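Local coordinates for protein alkylpurine DNA glycosylase AlkC (Pseudomonas fluorescens, PDB 5VHV) that probably excises alkylated purine bases from DNA to start base excision repair, and works without flipping the damaged nucleotide, at residues A249-K254 with V345-E350; L287-A292 with F307-F312. All coordinates share one frame; numbering follows the deposited sequence.

Contact 1 of 2, residues A249-K254 with V345-E350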
loop_
_atom_site.group_PDB
_atom_site.type_symbol
_atom_site.label_atom_id
_atom_site.label_comp_id
_atom_site.label_asym_id
_atom_site.label_seq_id
_atom_site.Cartn_x
_atom_site.Cartn_y
_atom_site.Cartn_z
ATOM N N ALA A 249 -20.722 3.467 19.270
ATOM C CA ALA A 249 -22.046 3.861 19.737
ATOM C C ALA A 249 -22.662 4.872 18.780
ATOM O O ALA A 249 -21.968 5.690 18.176
ATOM C CB ALA A 249 -21.972 4.459 21.146
ATOM N N LYS A 250 -23.985 4.821 18.654
ATOM C CA LYS A 250 -24.668 5.838 17.872
ATOM C C LYS A 250 -24.330 7.215 18.429
ATOM O O LYS A 250 -24.252 7.415 19.646
ATOM C CB LYS A 250 -26.179 5.600 17.888
ATOM C CG LYS A 250 -26.583 4.287 17.208
ATOM C CD LYS A 250 -27.707 4.451 16.188
ATOM C CE LYS A 250 -29.055 4.036 16.758
ATOM N NZ LYS A 250 -30.157 4.252 15.772
ATOM N N ALA A 251 -24.095 8.159 17.530
ATOM C CA ALA A 251 -23.695 9.489 17.955
ATOM C C ALA A 251 -24.885 10.209 18.561
ATOM O O ALA A 251 -25.964 10.244 17.969
ATOM C CB ALA A 251 -23.142 10.276 16.771
ATOM N N GLU A 252 -24.686 10.773 19.750
ATOM C CA GLU A 252 -25.713 11.573 20.412
ATOM C C GLU A 252 -25.454 13.024 20.031
ATOM O O GLU A 252 -24.830 13.796 20.758
ATOM C CB GLU A 252 -25.683 11.346 21.919
ATOM C CG GLU A 252 -26.020 9.922 22.341
ATOM C CD GLU A 252 -27.420 9.498 21.928
ATOM O OE1 GLU A 252 -28.291 10.379 21.768
ATOM O OE2 GLU A 252 -27.648 8.280 21.759
ATOM N N VAL A 253 -25.924 13.387 18.835
ATOM C CA VAL A 253 -25.636 14.690 18.247
ATOM C C VAL A 253 -26.805 15.115 17.374
ATOM O O VAL A 253 -27.599 14.292 16.921
ATOM C CB VAL A 253 -24.345 14.684 17.387
ATOM C CG1 VAL A 253 -23.127 14.264 18.204
ATOM C CG2 VAL A 253 -24.522 13.787 16.164
ATOM N N LYS A 254 -26.889 16.418 17.128
ATOM C CA LYS A 254 -27.721 16.994 16.083
ATOM C C LYS A 254 -26.815 17.630 15.039
ATOM O O LYS A 254 -25.747 18.142 15.368
ATOM C CB LYS A 254 -28.687 18.042 16.650
ATOM C CG LYS A 254 -29.768 17.447 17.545
ATOM C CD LYS A 254 -30.815 18.475 17.963
ATOM C CE LYS A 254 -30.256 19.499 18.934
ATOM N NZ LYS A 254 -31.340 20.157 19.736
ATOM N N VAL A 345 -23.269 12.653 4.891
ATOM C CA VAL A 345 -22.450 12.850 6.094
ATOM C C VAL A 345 -22.580 11.612 6.968
ATOM O O VAL A 345 -23.696 11.159 7.256
ATOM C CB VAL A 345 -22.867 14.115 6.869
ATOM C CG1 VAL A 345 -22.135 14.213 8.194
ATOM C CG2 VAL A 345 -22.569 15.364 6.048
ATOM N N LEU A 346 -21.443 11.062 7.384
ATOM C CA LEU A 346 -21.370 9.810 8.127
ATOM C C LEU A 346 -20.778 10.081 9.504
ATOM O O LEU A 346 -19.687 10.655 9.608
ATOM C CB LEU A 346 -20.482 8.783 7.409
ATOM C CG LEU A 346 -20.820 8.539 5.943
ATOM C CD1 LEU A 346 -19.673 7.833 5.218
ATOM C CD2 LEU A 346 -22.079 7.723 5.872
ATOM N N VAL A 347 -21.485 9.665 10.551
ATOM C CA VAL A 347 -21.006 9.844 11.917
ATOM C C VAL A 347 -21.149 8.511 12.645
ATOM O O VAL A 347 -22.255 7.958 12.743
ATOM C CB VAL A 347 -21.756 10.966 12.661
ATOM C CG1 VAL A 347 -21.134 11.174 14.055
ATOM C CG2 VAL A 347 -21.697 12.277 11.872
ATOM N N ASN A 348 -20.025 7.991 13.143
ATOM C CA ASN A 348 -19.952 6.654 13.718
ATOM C C ASN A 348 -20.708 5.632 12.878
ATOM O O ASN A 348 -21.422 4.779 13.416
ATOM C CB ASN A 348 -20.476 6.674 15.159
ATOM C CG ASN A 348 -19.576 7.469 16.081
ATOM O OD1 ASN A 348 -18.628 8.118 15.627
ATOM N ND2 ASN A 348 -19.869 7.434 17.381
ATOM N N GLY A 349 -20.559 5.704 11.561
ATOM C CA GLY A 349 -21.093 4.688 10.684
ATOM C C GLY A 349 -22.516 4.917 10.239
ATOM O O GLY A 349 -23.040 4.108 9.464
ATOM N N GLU A 350 -23.144 5.990 10.684
ATOM C CA GLU A 350 -24.544 6.267 10.406
ATOM C C GLU A 350 -24.652 7.483 9.498
ATOM O O GLU A 350 -23.984 8.490 9.728
ATOM C CB GLU A 350 -25.305 6.522 11.721
ATOM C CG GLU A 350 -26.763 6.915 11.572
ATOM C CD GLU A 350 -27.423 7.267 12.907
ATOM O OE1 GLU A 350 -26.706 7.387 13.927
ATOM O OE2 GLU A 350 -28.661 7.426 12.936
HETATM O O HOH W 1 -24.233 7.677 14.718
HETATM O O HOH W 2 -27.095 9.542 15.757
#
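Ala-251, in the loop that leads into strand 253-265, lies beside the turn at Asn-348, with their CA atoms 6.3 Å apart. No backbone-to-backbone hydrogen bond joins the two segments. The direct polar link is one side-chain bond. Asn-348 ND2 donates to Ala-249 O at 2.8 Å, and the bond is nearly straight (172°). The acceptor lies within the amide plane of Asn-348. The other end of this amide, OD1, accepts from Val-288 N on strand 285-294, and ND2 also makes a weak bond to Lys-286 O. With an alanine here, Ala-249 O and Val-288 N would probably each lose a bond, and residues 249-251 would be less tightly held to the turn. Ala-251 CB presses on Val-347 CG1 at 3.5 Å, which is tight for two carbons. Glu-350 CG is anti to the backbone N (chi1 176°), and its extended chain brings OE1 within bonding distance of two waters. One water also bridges Ala-251 N and Val-347 O; the other also donates to Ala-251 O. Lys-250 crosses Glu-350 at about a right angle, but its NZ stays 4.5 Å from Glu-350 OE2, beyond a salt bridge. Val-347 and Glu-350 exchange two backbone hydrogen bonds around Asn-348 and Gly-349. This is a two-residue beta hairpin with a type I' turn, for which Asn-Gly is the classic sequence.

Contact 2 of 2, residues L287-A292 with F307-F312. With nucleotides of chain D.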
loop_
_atom_site.group_PDB
_atom_site.type_symbol
_atom_site.label_atom_id
_atom_site.label_comp_id
_atom_site.label_asym_id
_atom_site.label_seq_id
_atom_site.Cartn_x
_atom_site.Cartn_y
_atom_site.Cartn_z
ATOM N N LEU A 287 -16.054 10.509 18.158
ATOM C CA LEU A 287 -16.744 10.489 16.877
ATOM C C LEU A 287 -15.769 10.197 15.749
ATOM O O LEU A 287 -14.644 10.703 15.728
ATOM C CB LEU A 287 -17.436 11.824 16.586
ATOM C CG LEU A 287 -18.493 12.300 17.589
ATOM C CD1 LEU A 287 -19.116 13.616 17.157
ATOM C CD2 LEU A 287 -19.562 11.250 17.744
ATOM N N VAL A 288 -16.236 9.405 14.795
ATOM C CA VAL A 288 -15.584 9.240 13.504
ATOM C C VAL A 288 -16.528 9.846 12.479
ATOM O O VAL A 288 -17.645 9.352 12.284
ATOM C CB VAL A 288 -15.270 7.772 13.200
ATOM C CG1 VAL A 288 -14.865 7.598 11.710
ATOM C CG2 VAL A 288 -14.137 7.304 14.133
ATOM N N VAL A 289 -16.110 10.954 11.882
ATOM C CA VAL A 289 -16.907 11.711 10.928
ATOM C C VAL A 289 -16.257 11.577 9.560
ATOM O O VAL A 289 -15.124 12.028 9.358
ATOM C CB VAL A 289 -17.011 13.187 11.336
ATOM C CG1 VAL A 289 -17.921 13.938 10.381
ATOM C CG2 VAL A 289 -17.539 13.316 12.763
ATOM N N ASP A 290 -16.981 10.971 8.624
ATOM C CA ASP A 290 -16.545 10.832 7.242
ATOM C C ASP A 290 -17.661 11.362 6.334
ATOM O O ASP A 290 -18.711 11.810 6.801
ATOM C CB ASP A 290 -16.196 9.364 6.923
ATOM C CG ASP A 290 -14.958 8.871 7.668
ATOM O OD1 ASP A 290 -14.059 9.696 7.970
ATOM O OD2 ASP A 290 -14.859 7.652 7.937
ATOM N N TYR A 291 -17.431 11.366 5.024
ATOM C CA TYR A 291 -18.498 11.704 4.087
ATOM C C TYR A 291 -18.358 10.835 2.859
ATOM O O TYR A 291 -17.323 10.209 2.634
ATOM C CB TYR A 291 -18.500 13.186 3.683
ATOM C CG TYR A 291 -17.336 13.662 2.844
ATOM C CD1 TYR A 291 -16.121 13.958 3.430
ATOM C CD2 TYR A 291 -17.481 13.895 1.474
ATOM C CE1 TYR A 291 -15.067 14.421 2.685
ATOM C CE2 TYR A 291 -16.419 14.371 0.719
ATOM C CZ TYR A 291 -15.235 14.640 1.333
ATOM O OH TYR A 291 -14.168 15.114 0.619
ATOM N N ALA A 292 -19.438 10.747 2.091
ATOM C CA ALA A 292 -19.414 9.939 0.888
ATOM C C ALA A 292 -20.064 10.677 -0.270
ATOM O O ALA A 292 -21.027 11.420 -0.083
ATOM C CB ALA A 292 -20.117 8.615 1.103
ATOM N N PHE A 307 -14.752 9.411 1.860
ATOM C CA PHE A 307 -13.570 10.196 2.177
ATOM C C PHE A 307 -13.527 10.488 3.672
ATOM O O PHE A 307 -14.563 10.682 4.323
ATOM C CB PHE A 307 -13.584 11.503 1.378
ATOM C CG PHE A 307 -13.487 11.307 -0.103
ATOM C CD1 PHE A 307 -12.314 10.861 -0.673
ATOM C CD2 PHE A 307 -14.565 11.572 -0.930
ATOM C CE1 PHE A 307 -12.216 10.668 -2.061
ATOM C CE2 PHE A 307 -14.455 11.397 -2.319
ATOM C CZ PHE A 307 -13.307 10.963 -2.869
ATOM N N LYS A 308 -12.313 10.561 4.206
ATOM C CA LYS A 308 -12.132 10.828 5.619
ATOM C C LYS A 308 -12.312 12.310 5.909
ATOM O O LYS A 308 -11.856 13.166 5.146
ATOM C CB LYS A 308 -10.740 10.403 6.068
ATOM C CG LYS A 308 -10.406 8.953 5.756
ATOM C CD LYS A 308 -11.374 7.988 6.475
ATOM C CE LYS A 308 -11.208 8.061 7.989
ATOM N NZ LYS A 308 -12.174 7.164 8.742
ATOM N N LEU A 309 -12.940 12.615 7.040
ATOM C CA LEU A 309 -13.089 14.012 7.438
ATOM C C LEU A 309 -12.388 14.302 8.756
ATOM O O LEU A 309 -11.364 14.992 8.748
ATOM C CB LEU A 309 -14.569 14.381 7.484
ATOM C CG LEU A 309 -14.976 15.547 6.610
ATOM C CD1 LEU A 309 -16.507 15.732 6.749
ATOM C CD2 LEU A 309 -14.236 16.780 7.016
ATOM N N LYS A 310 -12.892 13.805 9.883
ATOM C CA LYS A 310 -12.344 14.155 11.187
ATOM C C LYS A 310 -12.667 13.048 12.180
ATOM O O LYS A 310 -13.780 12.523 12.189
ATOM C CB LYS A 310 -12.947 15.491 11.660
ATOM C CG LYS A 310 -12.190 16.212 12.759
ATOM C CD LYS A 310 -12.951 17.471 13.186
ATOM C CE LYS A 310 -12.261 18.210 14.323
ATOM N NZ LYS A 310 -11.018 18.895 13.885
ATOM N N ALA A 311 -11.702 12.705 13.026
ATOM C CA ALA A 311 -11.941 11.829 14.169
ATOM C C ALA A 311 -11.583 12.619 15.417
ATOM O O ALA A 311 -10.453 13.100 15.541
ATOM C CB ALA A 311 -11.117 10.547 14.069
ATOM N N PHE A 312 -12.526 12.772 16.332
ATOM C CA PHE A 312 -12.275 13.639 17.479
ATOM C C PHE A 312 -13.280 13.336 18.578
ATOM O O PHE A 312 -14.240 12.588 18.386
ATOM C CB PHE A 312 -12.351 15.120 17.081
ATOM C CG PHE A 312 -13.739 15.585 16.764
ATOM C CD1 PHE A 312 -14.390 15.128 15.628
ATOM C CD2 PHE A 312 -14.402 16.471 17.598
ATOM C CE1 PHE A 312 -15.672 15.538 15.341
ATOM C CE2 PHE A 312 -15.683 16.890 17.306
ATOM C CZ PHE A 312 -16.317 16.419 16.179
ATOM P P DG D 3 -8.741 9.945 2.225
ATOM O OP1 DG D 3 -10.171 10.286 2.331
ATOM O OP2 DG D 3 -8.264 8.539 2.250
ATOM O "O5'" DG D 3 -8.156 10.523 0.884
ATOM C "C5'" DG D 3 -8.524 11.829 0.411
ATOM C "C4'" DG D 3 -7.897 12.099 -0.937
ATOM O "O4'" DG D 3 -6.461 12.338 -0.800
ATOM C "C3'" DG D 3 -8.023 10.970 -1.970
ATOM O "O3'" DG D 3 -8.330 11.573 -3.224
ATOM C "C2'" DG D 3 -6.656 10.256 -1.909
ATOM C "C1'" DG D 3 -5.697 11.397 -1.555
ATOM N N9 DG D 3 -4.551 11.046 -0.707
ATOM C C8 DG D 3 -4.544 10.237 0.402
ATOM N N7 DG D 3 -3.371 10.167 0.991
ATOM C C5 DG D 3 -2.572 11.017 0.251
ATOM C C6 DG D 3 -1.208 11.346 0.413
ATOM O O6 DG D 3 -0.424 10.962 1.298
ATOM N N1 DG D 3 -0.776 12.243 -0.558
ATOM C C2 DG D 3 -1.553 12.744 -1.559
ATOM N N2 DG D 3 -0.950 13.579 -2.416
ATOM N N3 DG D 3 -2.843 12.433 -1.731
ATOM C C4 DG D 3 -3.280 11.574 -0.790
ATOM P P DA D 2 -5.074 8.959 8.017
ATOM O OP1 DA D 2 -6.115 8.546 8.950
ATOM O OP2 DA D 2 -3.987 8.020 7.607
ATOM O "O5'" DA D 2 -5.834 9.473 6.709
ATOM C "C5'" DA D 2 -6.728 10.580 6.810
ATOM C "C4'" DA D 2 -6.979 11.213 5.450
ATOM O "O4'" DA D 2 -5.858 12.055 5.068
ATOM C "C3'" DA D 2 -7.140 10.242 4.303
ATOM O "O3'" DA D 2 -8.000 10.823 3.344
ATOM C "C2'" DA D 2 -5.703 10.080 3.807
ATOM C "C1'" DA D 2 -5.176 11.498 3.949
ATOM N N9 DA D 2 -3.739 11.616 4.211
ATOM C C8 DA D 2 -3.024 10.933 5.146
ATOM N N7 DA D 2 -1.760 11.285 5.211
ATOM C C5 DA D 2 -1.639 12.274 4.256
ATOM C C6 DA D 2 -0.549 13.049 3.837
ATOM N N6 DA D 2 0.682 12.927 4.364
ATOM N N1 DA D 2 -0.764 13.967 2.863
ATOM C C2 DA D 2 -1.993 14.082 2.349
ATOM N N3 DA D 2 -3.102 13.408 2.662
ATOM C C4 DA D 2 -2.855 12.506 3.634
#
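Val-289 O accepts two backbone N-H groups, from Lys-310 at 2.9 Å and, weakly, from Leu-309. This is a classic beta bulge in the antiparallel hairpin of strands 285-294 and 305-314. The register shifts by one residue here; regular pairs flank the bulge, Leu-287 with Phe-312 on one side and Tyr-291 with Phe-307 on the other. The Asp-290 carboxylate also bonds to the bulge. Its OD1 takes Leu-309 N at 3.3 Å on the anti side, 15° out of the carboxylate plane, so this N-H is shared between two acceptors. Its OD2 uses the syn lone pair to form a salt bridge with Lys-308 NZ at 2.8 Å. The Lys-308 chain bends at chi2 and chi3, which folds the ammonium back alongside Asp-290. That carboxylate would be expected to offset part of the lysine charge. Lys-308 also meets the DNA, through its backbone N, which donates to OP1 of DG3 of chain D at 2.9 Å, nearly straight at 171°, and through CG, which packs on the sugar of DA2 of chain D. On the opposite face from Val-288 and Ala-311, Phe-307 CB sits over one face of the Tyr-291 ring, 3.9 Å from the centroid. Leu-309 CG comes against Tyr-291 CD1 at 3.7 Å, while the tyrosine OH is bonded to Gln-326. Farther along, Val-289 CG2 meets the edge of the Phe-312 ring. The Phe-307 ring turns its own edge to the phosphate, with CD1 3.7 Å from OP1 of DG3 of chain D.

In the fold
Both contacts belong to the C-terminal beta domain, whose strands are consistent with an immunoglobulin-like fold, and their centres are 10 Å apart. They meet where strands 339-347 and 285-294 run side by side. The Asn-348 amide of contact 1 is one joint, with 2.8 Å between its OD1 and Val-288 N; Leu-346 N, which probably bonds to Asp-290 O at 2.9 Å, is another. Contact 2 touches the DNA backbone directly. Contact 1 stays about 10 Å from the nucleic acid at its nearest atom, at the join between the helical part of the chain and the first strand, 253-265. The bound polyether lies elsewhere, in a pocket that includes Trp-160 of the helical part.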